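Cysteine protease (Xylella fastidiosa, PDB 3OIS) probably acts as a papain-family cysteine peptidase that cleaves peptide bonds, and binds the nucleotide uridine-5'-diphosphate. Local coordinates at residues 30-41 / 120-128; 203-213 / 231-241. All coordinates share one frame; numbering follows the deposited sequence. Where two conformers were deposited one is given.

Contact 1. Residues 30-41 / 120-128; sequences KSGYGYIPDIAD and YDSGAMIRD. With UDP (uridine-5'-diphosphate), chain E.
Gly34 and Ala124 start the backbone pairing: the Ala124 amide N donates to Gly34 O at 2.9 Å, and the Ile36 amide answers to Ala124 O, making a very short parallel bridge at Tyr35. Upstream, the Lys30 side chain bends at its second torsion to bring NZ 3.0 Å from Ser122 O, above the plane of that carbonyl.

Where helix 126-135 begins, Asp38 takes over. Its OD1 accepts the Arg127 amide N at 2.9 Å, on the syn side of the carboxylate. One water donates to both Ile36 O and Asp38 OD1 and accepts from the Ile126 amide, so OD1 is gripped twice. The other oxygen, OD2, pairs with Arg186 and also accepts from the Trp284 indole.

Apolar contacts lie on two faces. On one, Met125 CG packs on Ile36 CB; as a weak polar addition, the extended chain beyond CG carries SD to 3.5 Å from Ile39 N, from which it accepts a weak hydrogen bond. On the other, Ile126 CD1 meets Tyr35 CD1 at 4.0 Å, obliquely to the ring.

Charge gathers at the ligand end. In Arg127, chi1 of 74° puts CG beside the Asp38 carboxylate, which the chain crosses; the bend at chi3 then turns the guanidinium so that NH1 lies 2.9 Å from Ile39 O. NH2 forms a salt bridge with Asp44 and only a long one with Asp41, 4.0 Å to OD2, well out of the guanidinium plane. Asp41 OD2, also paired with Arg43, accepts a hydrogen bond from the ribose O3' of UDP, 2.8 Å away. Flanked by two arginines, Asp41 is probably kept ionised as a ribose acceptor, while the Ile39 carbonyl and Asp44 together hold the guanidinium beside the ribose.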
loop_
_atom_site.group_PDB
_atom_site.type_symbol
_atom_site.label_atom_id
_atom_site.label_comp_id
_atom_site.label_asym_id
_atom_site.label_seq_id
_atom_site.Cartn_x
_atom_site.Cartn_y
_atom_site.Cartn_z
ATOM N N LYS A 30 3.780 -14.040 -3.691
ATOM C CA LYS A 30 2.876 -13.199 -2.950
ATOM C C LYS A 30 3.435 -12.866 -1.562
ATOM O O LYS A 30 3.071 -11.814 -1.017
ATOM C CB LYS A 30 1.501 -13.891 -2.822
ATOM C CG LYS A 30 0.827 -14.115 -4.195
ATOM C CD LYS A 30 0.041 -12.832 -4.611
ATOM C CE LYS A 30 -0.434 -12.921 -6.077
ATOM N NZ LYS A 30 -1.208 -11.694 -6.478
ATOM N N SER A 31 4.230 -13.787 -0.960
ATOM C CA SER A 31 4.804 -13.522 0.428
ATOM C C SER A 31 5.593 -12.272 0.366
ATOM O O SER A 31 6.527 -12.174 -0.430
ATOM C CB SER A 31 5.750 -14.680 0.869
ATOM O OG SER A 31 4.980 -15.607 1.568
ATOM N N GLY A 32 5.246 -11.258 1.183
ATOM C CA GLY A 32 5.973 -10.007 1.116
ATOM C C GLY A 32 5.522 -8.978 0.080
ATOM O O GLY A 32 5.949 -7.818 0.079
ATOM N N TYR A 33 4.648 -9.431 -0.853
ATOM C CA TYR A 33 4.103 -8.602 -1.944
ATOM C C TYR A 33 2.572 -8.580 -1.826
ATOM O O TYR A 33 2.061 -8.318 -0.733
ATOM C CB TYR A 33 4.532 -9.149 -3.305
ATOM C CG TYR A 33 6.005 -9.185 -3.497
ATOM C CD1 TYR A 33 6.802 -8.098 -3.091
ATOM C CD2 TYR A 33 6.622 -10.243 -4.231
ATOM C CE1 TYR A 33 8.161 -8.135 -3.263
ATOM C CE2 TYR A 33 8.032 -10.259 -4.426
ATOM C CZ TYR A 33 8.771 -9.224 -3.943
ATOM O OH TYR A 33 10.168 -9.267 -4.146
ATOM N N GLY A 34 1.852 -8.750 -2.933
ATOM C CA GLY A 34 0.409 -8.804 -2.794
ATOM C C GLY A 34 -0.445 -7.876 -3.643
ATOM O O GLY A 34 -1.678 -7.804 -3.467
ATOM N N TYR A 35 0.177 -7.071 -4.481
ATOM C CA TYR A 35 -0.595 -6.150 -5.302
ATOM C C TYR A 35 -1.008 -6.847 -6.620
ATOM O O TYR A 35 -0.186 -7.419 -7.297
ATOM C CB TYR A 35 0.325 -4.949 -5.633
ATOM C CG TYR A 35 -0.060 -4.116 -6.846
ATOM C CD1 TYR A 35 -1.253 -3.340 -6.897
ATOM C CD2 TYR A 35 0.771 -4.103 -7.968
ATOM C CE1 TYR A 35 -1.577 -2.523 -8.049
ATOM C CE2 TYR A 35 0.438 -3.305 -9.114
ATOM C CZ TYR A 35 -0.727 -2.543 -9.145
ATOM O OH TYR A 35 -0.980 -1.730 -10.294
ATOM N N ILE A 36 -2.294 -6.744 -6.946
ATOM C CA ILE A 36 -2.804 -7.177 -8.267
ATOM C C ILE A 36 -3.312 -5.902 -8.922
ATOM O O ILE A 36 -3.977 -5.087 -8.236
ATOM C CB ILE A 36 -4.051 -8.060 -8.035
ATOM C CG1 ILE A 36 -3.828 -9.382 -7.178
ATOM C CG2 ILE A 36 -4.616 -8.445 -9.503
ATOM C CD1 ILE A 36 -5.243 -10.187 -6.680
ATOM N N PRO A 37 -2.981 -5.638 -10.199
ATOM C CA PRO A 37 -3.467 -4.425 -10.830
ATOM C C PRO A 37 -4.982 -4.291 -10.748
ATOM O O PRO A 37 -5.714 -5.251 -10.898
ATOM C CB PRO A 37 -2.993 -4.583 -12.294
ATOM C CG PRO A 37 -1.744 -5.485 -12.139
ATOM C CD PRO A 37 -2.254 -6.508 -11.140
ATOM N N ASP A 38 -5.461 -3.055 -10.552
ATOM C CA ASP A 38 -6.893 -2.797 -10.443
ATOM C C ASP A 38 -7.539 -3.089 -11.818
ATOM O O ASP A 38 -7.049 -2.602 -12.827
ATOM C CB ASP A 38 -7.177 -1.280 -10.260
ATOM C CG ASP A 38 -7.031 -0.768 -8.834
ATOM O OD1 ASP A 38 -6.902 -1.573 -7.893
ATOM O OD2 ASP A 38 -7.161 0.498 -8.690
ATOM N N ILE A 39 -8.724 -3.687 -11.784
ATOM C CA ILE A 39 -9.684 -3.626 -12.968
ATOM C C ILE A 39 -10.079 -2.150 -13.066
ATOM O O ILE A 39 -10.356 -1.508 -12.025
ATOM C CB ILE A 39 -10.926 -4.537 -12.779
ATOM C CG1 ILE A 39 -11.863 -4.429 -14.005
ATOM C CG2 ILE A 39 -11.710 -4.229 -11.476
ATOM C CD1 ILE A 39 -13.086 -5.397 -13.906
ATOM N N ALA A 40 -10.081 -1.589 -14.297
ATOM C CA ALA A 40 -10.477 -0.181 -14.437
ATOM C C ALA A 40 -11.990 0.001 -14.309
ATOM O O ALA A 40 -12.759 -0.908 -14.695
ATOM C CB ALA A 40 -10.019 0.357 -15.763
ATOM N N ASP A 41 -12.390 1.130 -13.751
ATOM C CA ASP A 41 -13.771 1.483 -13.637
ATOM C C ASP A 41 -13.839 2.963 -14.108
ATOM O O ASP A 41 -13.245 3.815 -13.494
ATOM C CB ASP A 41 -14.259 1.284 -12.168
ATOM C CG ASP A 41 -15.777 1.514 -11.938
ATOM O OD1 ASP A 41 -16.466 2.202 -12.698
ATOM O OD2 ASP A 41 -16.272 0.976 -10.954
ATOM N N TYR A 120 -6.760 -18.410 0.733
ATOM C CA TYR A 120 -5.541 -18.447 -0.051
ATOM C C TYR A 120 -4.816 -17.079 0.045
ATOM O O TYR A 120 -5.501 -16.057 0.276
ATOM C CB TYR A 120 -6.025 -18.758 -1.486
ATOM C CG TYR A 120 -6.745 -20.119 -1.490
ATOM C CD1 TYR A 120 -6.000 -21.299 -1.668
ATOM C CD2 TYR A 120 -8.140 -20.215 -1.291
ATOM C CE1 TYR A 120 -6.627 -22.569 -1.636
ATOM C CE2 TYR A 120 -8.778 -21.472 -1.253
ATOM C CZ TYR A 120 -8.010 -22.638 -1.405
ATOM O OH TYR A 120 -8.598 -23.870 -1.375
ATOM N N ASP A 121 -3.505 -17.040 -0.166
ATOM C CA ASP A 121 -2.782 -15.779 -0.047
ATOM C C ASP A 121 -2.804 -15.186 -1.473
ATOM O O ASP A 121 -1.803 -15.162 -2.214
ATOM C CB ASP A 121 -1.354 -16.091 0.447
ATOM C CG ASP A 121 -0.634 -14.871 0.932
ATOM O OD1 ASP A 121 -1.282 -13.842 1.162
ATOM O OD2 ASP A 121 0.619 -14.970 1.068
ATOM N N SER A 122 -3.947 -14.626 -1.869
ATOM C CA SER A 122 -4.129 -14.250 -3.228
ATOM C C SER A 122 -3.590 -12.873 -3.524
ATOM O O SER A 122 -3.505 -12.490 -4.684
ATOM C CB SER A 122 -5.621 -14.312 -3.552
ATOM O OG SER A 122 -6.288 -13.386 -2.690
ATOM N N GLY A 123 -3.307 -12.071 -2.481
ATOM C CA GLY A 123 -3.060 -10.628 -2.721
ATOM C C GLY A 123 -4.428 -9.943 -3.018
ATOM O O GLY A 123 -5.492 -10.563 -2.760
ATOM N N ALA A 124 -4.392 -8.698 -3.471
ATOM C CA ALA A 124 -5.589 -7.894 -3.625
ATOM C C ALA A 124 -5.327 -6.671 -4.517
ATOM O O ALA A 124 -4.153 -6.228 -4.691
ATOM C CB ALA A 124 -6.082 -7.441 -2.173
ATOM N N MET A 125 -6.413 -6.118 -5.064
ATOM C CA MET A 125 -6.354 -4.868 -5.790
ATOM C C MET A 125 -6.515 -3.756 -4.756
ATOM O O MET A 125 -7.298 -3.864 -3.814
ATOM C CB MET A 125 -7.510 -4.787 -6.805
ATOM C CG MET A 125 -7.393 -5.865 -7.885
ATOM S SD MET A 125 -8.948 -5.716 -8.903
ATOM C CE MET A 125 -8.540 -6.983 -10.129
ATOM N N ILE A 126 -5.717 -2.714 -4.922
ATOM C CA ILE A 126 -5.879 -1.471 -4.104
ATOM C C ILE A 126 -7.310 -0.978 -4.060
ATOM O O ILE A 126 -7.856 -0.666 -2.953
ATOM C CB ILE A 126 -4.935 -0.364 -4.587
ATOM C CG1 ILE A 126 -3.509 -0.932 -4.394
ATOM C CG2 ILE A 126 -5.172 0.920 -3.673
ATOM C CD1 ILE A 126 -2.506 -0.038 -5.069
ATOM N N ARG A 127 -7.960 -1.021 -5.220
ATOM C CA ARG A 127 -9.301 -0.487 -5.280
ATOM C C ARG A 127 -10.251 -1.274 -4.367
ATOM O O ARG A 127 -11.262 -0.730 -3.853
ATOM C CB ARG A 127 -9.832 -0.432 -6.708
ATOM C CG ARG A 127 -10.223 -1.863 -7.311
ATOM C CD ARG A 127 -10.814 -1.790 -8.773
ATOM N NE ARG A 127 -11.877 -0.872 -8.628
ATOM C CZ ARG A 127 -11.974 0.329 -9.218
ATOM N NH1 ARG A 127 -11.217 0.696 -10.292
ATOM N NH2 ARG A 127 -12.940 1.140 -8.770
ATOM N N ASP A 128 -9.956 -2.546 -4.139
ATOM C CA ASP A 128 -10.808 -3.364 -3.284
ATOM C C ASP A 128 -10.508 -3.120 -1.776
ATOM O O ASP A 128 -11.411 -3.058 -0.969
ATOM C CB ASP A 128 -10.586 -4.863 -3.592
ATOM C CG ASP A 128 -11.200 -5.241 -4.925
ATOM O OD1 ASP A 128 -12.076 -4.460 -5.419
ATOM O OD2 ASP A 128 -10.830 -6.312 -5.462
HETATM N N1 UDP E . -16.098 5.958 -6.578
HETATM C C2 UDP E . -14.895 6.599 -6.469
HETATM N N3 UDP E . -14.646 7.333 -5.316
HETATM C C4 UDP E . -15.561 7.410 -4.316
HETATM C C5 UDP E . -16.819 6.791 -4.433
HETATM C C6 UDP E . -17.007 5.968 -5.552
HETATM O O2 UDP E . -14.051 6.547 -7.308
HETATM O O4 UDP E . -15.274 8.181 -3.344
HETATM C "C1'" UDP E . -16.360 5.287 -7.898
HETATM C "C2'" UDP E . -15.592 3.999 -8.104
HETATM O "O2'" UDP E . -15.431 3.889 -9.517
HETATM C "C3'" UDP E . -16.617 3.042 -7.636
HETATM C "C4'" UDP E . -17.915 3.629 -8.235
HETATM O "O4'" UDP E . -17.765 5.055 -8.074
HETATM O "O3'" UDP E . -16.332 1.792 -8.258
HETATM C "C5'" UDP E . -19.140 3.055 -7.530
HETATM O "O5'" UDP E . -19.060 3.462 -6.165
HETATM P PA UDP E . -20.234 3.437 -5.184
HETATM O O1A UDP E . -19.824 3.509 -3.764
HETATM O O2A UDP E . -21.297 4.397 -5.594
HETATM O O3A UDP E . -20.760 1.930 -5.507
HETATM P PB UDP E . -21.776 0.900 -4.786
HETATM O O1B UDP E . -22.728 0.469 -5.804
HETATM O O2B UDP E . -20.907 -0.127 -4.273
HETATM O O3B UDP E . -22.518 1.510 -3.636
HETATM O O HOH W 1 -4.519 -2.535 -7.354
#

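Contact 2. Residues 203-213 / 231-241; sequences PFVFGFSVYNS and DTLEGGHAVLC
Three phenylalanines share one first torsion: Phe204 (chi1 57°), Phe206 and Phe208 all set CG between backbone N and carbonyl carbon, leaning their rings toward the side chains of the facing strand. Cys241 CB lies over one face of the Phe204 ring, 3.4 Å from CE1, in a CH-pi contact, and with chi1 at 180° SG swings to the same ring, obliquely. Val239 CG2 touches two rings, reaching Phe206 CE1 at 3.6 Å and Phe208 CE1 at 3.8 Å. Beyond them, His237 CB packs on Val210 CG2.

The backbones pair antiparallel from Phe204 to Val210, where a classic beta bulge intervenes: Val210 O accepts Glu234 N at 2.8 Å and, weakly, Gly235 N. Past it, Tyr211 lays a ring face over Leu233 CA. Asn212 then grips Thr232 at both backbone ends, its OD1 taking the Thr232 amide N at 2.7 Å and its own N giving to Thr232 O. Ser213 OG donates to Asp231 OD2 at 2.6 Å, from above the carboxylate plane; Thr228 N also binds that oxygen.

His237 touches Cys78 and stacks on Trp257, an arrangement consistent with the cysteine-histidine pair of papain-like peptidases. Side-chain polar bonds thus close the pair at its Asn212 end, whereas apolar packing of rings, Val239 and Cys241 runs on to strand 250-254 and helix 271-274.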
loop_
_atom_site.group_PDB
_atom_site.type_symbol
_atom_site.label_atom_id
_atom_site.label_comp_id
_atom_site.label_asym_id
_atom_site.label_seq_id
_atom_site.Cartn_x
_atom_site.Cartn_y
_atom_site.Cartn_z
ATOM N N PRO A 203 -0.476 11.976 1.408
ATOM C CA PRO A 203 0.220 10.792 0.864
ATOM C C PRO A 203 -0.696 10.081 -0.148
ATOM O O PRO A 203 -1.927 10.239 -0.101
ATOM C CB PRO A 203 0.320 9.873 2.075
ATOM C CG PRO A 203 0.246 10.703 3.150
ATOM C CD PRO A 203 -0.903 11.690 2.775
ATOM N N PHE A 204 -0.069 9.195 -0.958
ATOM C CA PHE A 204 -0.918 8.353 -1.839
ATOM C C PHE A 204 -0.360 6.942 -1.835
ATOM O O PHE A 204 0.811 6.725 -1.501
ATOM C CB PHE A 204 -0.913 8.972 -3.280
ATOM C CG PHE A 204 0.434 9.125 -3.882
ATOM C CD1 PHE A 204 1.054 8.071 -4.567
ATOM C CD2 PHE A 204 1.053 10.379 -3.916
ATOM C CE1 PHE A 204 2.329 8.224 -5.107
ATOM C CE2 PHE A 204 2.345 10.545 -4.546
ATOM C CZ PHE A 204 2.941 9.460 -5.167
ATOM N N VAL A 205 -1.241 5.995 -2.141
ATOM C CA VAL A 205 -0.826 4.603 -2.277
ATOM C C VAL A 205 -0.760 4.302 -3.737
ATOM O O VAL A 205 -1.478 4.918 -4.524
ATOM C CB VAL A 205 -1.790 3.584 -1.636
ATOM C CG1 VAL A 205 -1.739 3.695 -0.116
ATOM C CG2 VAL A 205 -3.192 3.720 -2.234
ATOM N N PHE A 206 0.188 3.419 -4.090
ATOM C CA PHE A 206 0.272 2.944 -5.465
ATOM C C PHE A 206 0.924 1.615 -5.531
ATOM O O PHE A 206 1.428 1.113 -4.526
ATOM C CB PHE A 206 1.029 3.943 -6.341
ATOM C CG PHE A 206 2.506 3.984 -6.077
ATOM C CD1 PHE A 206 2.998 4.657 -4.912
ATOM C CD2 PHE A 206 3.386 3.347 -6.920
ATOM C CE1 PHE A 206 4.424 4.698 -4.690
ATOM C CE2 PHE A 206 4.786 3.334 -6.722
ATOM C CZ PHE A 206 5.329 4.050 -5.614
ATOM N N GLY A 207 0.837 0.998 -6.716
ATOM C CA GLY A 207 1.293 -0.363 -6.948
ATOM C C GLY A 207 2.482 -0.310 -7.892
ATOM O O GLY A 207 2.603 0.591 -8.755
ATOM N N PHE A 208 3.420 -1.223 -7.797
ATOM C CA PHE A 208 4.450 -1.228 -8.785
ATOM C C PHE A 208 5.039 -2.636 -9.004
ATOM O O PHE A 208 4.929 -3.536 -8.120
ATOM C CB PHE A 208 5.576 -0.214 -8.423
ATOM C CG PHE A 208 6.332 -0.501 -7.140
ATOM C CD1 PHE A 208 5.804 -0.162 -5.858
ATOM C CD2 PHE A 208 7.621 -1.061 -7.205
ATOM C CE1 PHE A 208 6.603 -0.351 -4.686
ATOM C CE2 PHE A 208 8.412 -1.240 -6.039
ATOM C CZ PHE A 208 7.879 -0.933 -4.782
ATOM N N SER A 209 5.706 -2.819 -10.133
ATOM C CA SER A 209 6.410 -4.099 -10.344
ATOM C C SER A 209 7.749 -4.052 -9.688
ATOM O O SER A 209 8.488 -3.057 -9.868
ATOM C CB SER A 209 6.579 -4.355 -11.841
ATOM O OG SER A 209 5.280 -4.605 -12.390
ATOM N N VAL A 210 8.092 -5.158 -9.065
ATOM C CA VAL A 210 9.378 -5.323 -8.340
ATOM C C VAL A 210 10.321 -6.222 -9.116
ATOM O O VAL A 210 9.871 -7.275 -9.607
ATOM C CB VAL A 210 9.144 -5.921 -6.933
ATOM C CG1 VAL A 210 10.490 -6.292 -6.249
ATOM C CG2 VAL A 210 8.308 -4.989 -6.135
ATOM N N TYR A 211 11.608 -5.806 -9.302
ATOM C CA TYR A 211 12.566 -6.592 -10.117
ATOM C C TYR A 211 13.723 -7.059 -9.225
ATOM O O TYR A 211 13.974 -6.470 -8.134
ATOM C CB TYR A 211 13.120 -5.713 -11.253
ATOM C CG TYR A 211 12.091 -5.531 -12.336
ATOM C CD1 TYR A 211 12.163 -6.328 -13.508
ATOM C CD2 TYR A 211 11.024 -4.664 -12.182
ATOM C CE1 TYR A 211 11.249 -6.169 -14.499
ATOM C CE2 TYR A 211 10.092 -4.521 -13.182
ATOM C CZ TYR A 211 10.220 -5.274 -14.340
ATOM O OH TYR A 211 9.264 -5.196 -15.325
ATOM N N ASN A 212 14.426 -8.104 -9.703
ATOM C CA ASN A 212 15.523 -8.674 -8.894
ATOM C C ASN A 212 16.678 -7.635 -8.720
ATOM O O ASN A 212 17.535 -7.797 -7.840
ATOM C CB ASN A 212 16.079 -9.913 -9.587
ATOM C CG ASN A 212 16.882 -9.551 -10.816
ATOM O OD1 ASN A 212 16.441 -8.776 -11.655
ATOM N ND2 ASN A 212 18.124 -10.046 -10.896
ATOM N N SER A 213 16.688 -6.574 -9.519
ATOM C CA SER A 213 17.784 -5.569 -9.358
ATOM C C SER A 213 17.659 -4.794 -8.028
ATOM O O SER A 213 18.633 -4.139 -7.535
ATOM C CB SER A 213 17.794 -4.622 -10.519
ATOM O OG SER A 213 16.522 -4.132 -10.895
ATOM N N ASP A 231 16.837 -7.587 -16.200
ATOM C CA ASP A 231 16.423 -7.923 -14.856
ATOM C C ASP A 231 15.298 -8.929 -14.932
ATOM O O ASP A 231 14.796 -9.249 -16.041
ATOM C CB ASP A 231 15.901 -6.671 -14.141
ATOM C CG ASP A 231 16.996 -5.676 -13.780
ATOM O OD1 ASP A 231 18.176 -6.101 -13.761
ATOM O OD2 ASP A 231 16.603 -4.522 -13.470
ATOM N N THR A 232 14.881 -9.463 -13.808
ATOM C CA THR A 232 13.666 -10.336 -13.774
ATOM C C THR A 232 12.524 -9.763 -12.908
ATOM O O THR A 232 12.718 -9.274 -11.785
ATOM C CB THR A 232 14.036 -11.791 -13.360
ATOM O OG1 THR A 232 12.880 -12.559 -12.921
ATOM C CG2 THR A 232 15.049 -11.760 -12.292
ATOM N N LEU A 233 11.308 -9.829 -13.425
ATOM C CA LEU A 233 10.124 -9.469 -12.634
ATOM C C LEU A 233 9.924 -10.464 -11.526
ATOM O O LEU A 233 9.833 -11.712 -11.776
ATOM C CB LEU A 233 8.894 -9.410 -13.587
ATOM C CG LEU A 233 7.528 -9.086 -12.872
ATOM C CD1 LEU A 233 7.553 -7.685 -12.339
ATOM C CD2 LEU A 233 6.398 -9.133 -13.966
ATOM N N GLU A 234 9.866 -9.977 -10.293
ATOM C CA GLU A 234 9.602 -10.816 -9.089
ATOM C C GLU A 234 8.187 -10.746 -8.517
ATOM O O GLU A 234 7.709 -11.684 -7.814
ATOM C CB GLU A 234 10.567 -10.454 -7.953
ATOM C CG GLU A 234 12.074 -10.599 -8.382
ATOM C CD GLU A 234 12.438 -12.045 -8.765
ATOM O OE1 GLU A 234 11.978 -13.007 -8.103
ATOM O OE2 GLU A 234 13.148 -12.244 -9.738
ATOM N N GLY A 235 7.503 -9.634 -8.730
ATOM C CA GLY A 235 6.139 -9.579 -8.141
ATOM C C GLY A 235 5.599 -8.149 -8.198
ATOM O O GLY A 235 6.266 -7.297 -8.721
ATOM N N GLY A 236 4.376 -7.991 -7.704
ATOM C CA GLY A 236 3.639 -6.745 -7.641
ATOM C C GLY A 236 3.538 -6.303 -6.189
ATOM O O GLY A 236 3.061 -7.077 -5.369
ATOM N N HIS A 237 3.974 -5.064 -5.919
ATOM C CA HIS A 237 3.981 -4.552 -4.542
ATOM C C HIS A 237 3.169 -3.274 -4.477
ATOM O O HIS A 237 2.937 -2.677 -5.527
ATOM C CB HIS A 237 5.418 -4.328 -4.023
ATOM C CG HIS A 237 5.497 -4.278 -2.544
ATOM N ND1 HIS A 237 6.391 -3.491 -1.829
ATOM C CD2 HIS A 237 4.794 -4.965 -1.629
ATOM C CE1 HIS A 237 6.219 -3.706 -0.541
ATOM N NE2 HIS A 237 5.247 -4.585 -0.390
ATOM N N ALA A 238 2.772 -2.860 -3.271
ATOM C CA ALA A 238 2.036 -1.571 -3.118
ATOM C C ALA A 238 2.520 -0.956 -1.828
ATOM O O ALA A 238 2.786 -1.683 -0.850
ATOM C CB ALA A 238 0.539 -1.789 -3.076
ATOM N N VAL A 239 2.694 0.383 -1.899
ATOM C CA VAL A 239 3.268 1.102 -0.724
ATOM C C VAL A 239 2.581 2.441 -0.602
ATOM O O VAL A 239 1.806 2.864 -1.453
ATOM C CB VAL A 239 4.792 1.349 -0.958
ATOM C CG1 VAL A 239 5.536 0.011 -1.015
ATOM C CG2 VAL A 239 5.014 2.095 -2.271
ATOM N N LEU A 240 2.839 3.116 0.519
ATOM C CA LEU A 240 2.425 4.518 0.711
ATOM C C LEU A 240 3.613 5.436 0.324
ATOM O O LEU A 240 4.750 5.253 0.821
ATOM C CB LEU A 240 2.044 4.738 2.194
ATOM C CG LEU A 240 1.475 6.165 2.476
ATOM C CD1 LEU A 240 -0.027 6.176 2.029
ATOM C CD2 LEU A 240 1.611 6.454 4.009
ATOM N N CYS A 241 3.369 6.443 -0.534
ATOM C CA CYS A 241 4.397 7.406 -0.841
ATOM C C CYS A 241 4.264 8.645 0.054
ATOM O O CYS A 241 3.192 9.151 0.241
ATOM C CB CYS A 241 4.223 7.839 -2.321
ATOM S SG CYS A 241 5.464 9.068 -2.828
HETATM O O HOH W 2 19.515 -8.541 -13.664
#

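Running from the N terminus, segment 30-41 enters first and waits for 120-128; contact 1 thereby closes a loop of 78 residues that contains helices 78-93 and 104-114. Contact 2 opens only later, its strands joined by a connection of 17 residues, so the two closures follow in series and neither nest nor cross. In space they do meet: Tyr35 N lies 3.0 Å from Gly236 O, a probable hydrogen bond, and Tyr33 and Tyr35 pack against backbone at Gly236 and His237. The N-terminal segment 30-41 therefore joins the helical part of the papain-like fold to its antiparallel sheet, with UDP bound at its far end.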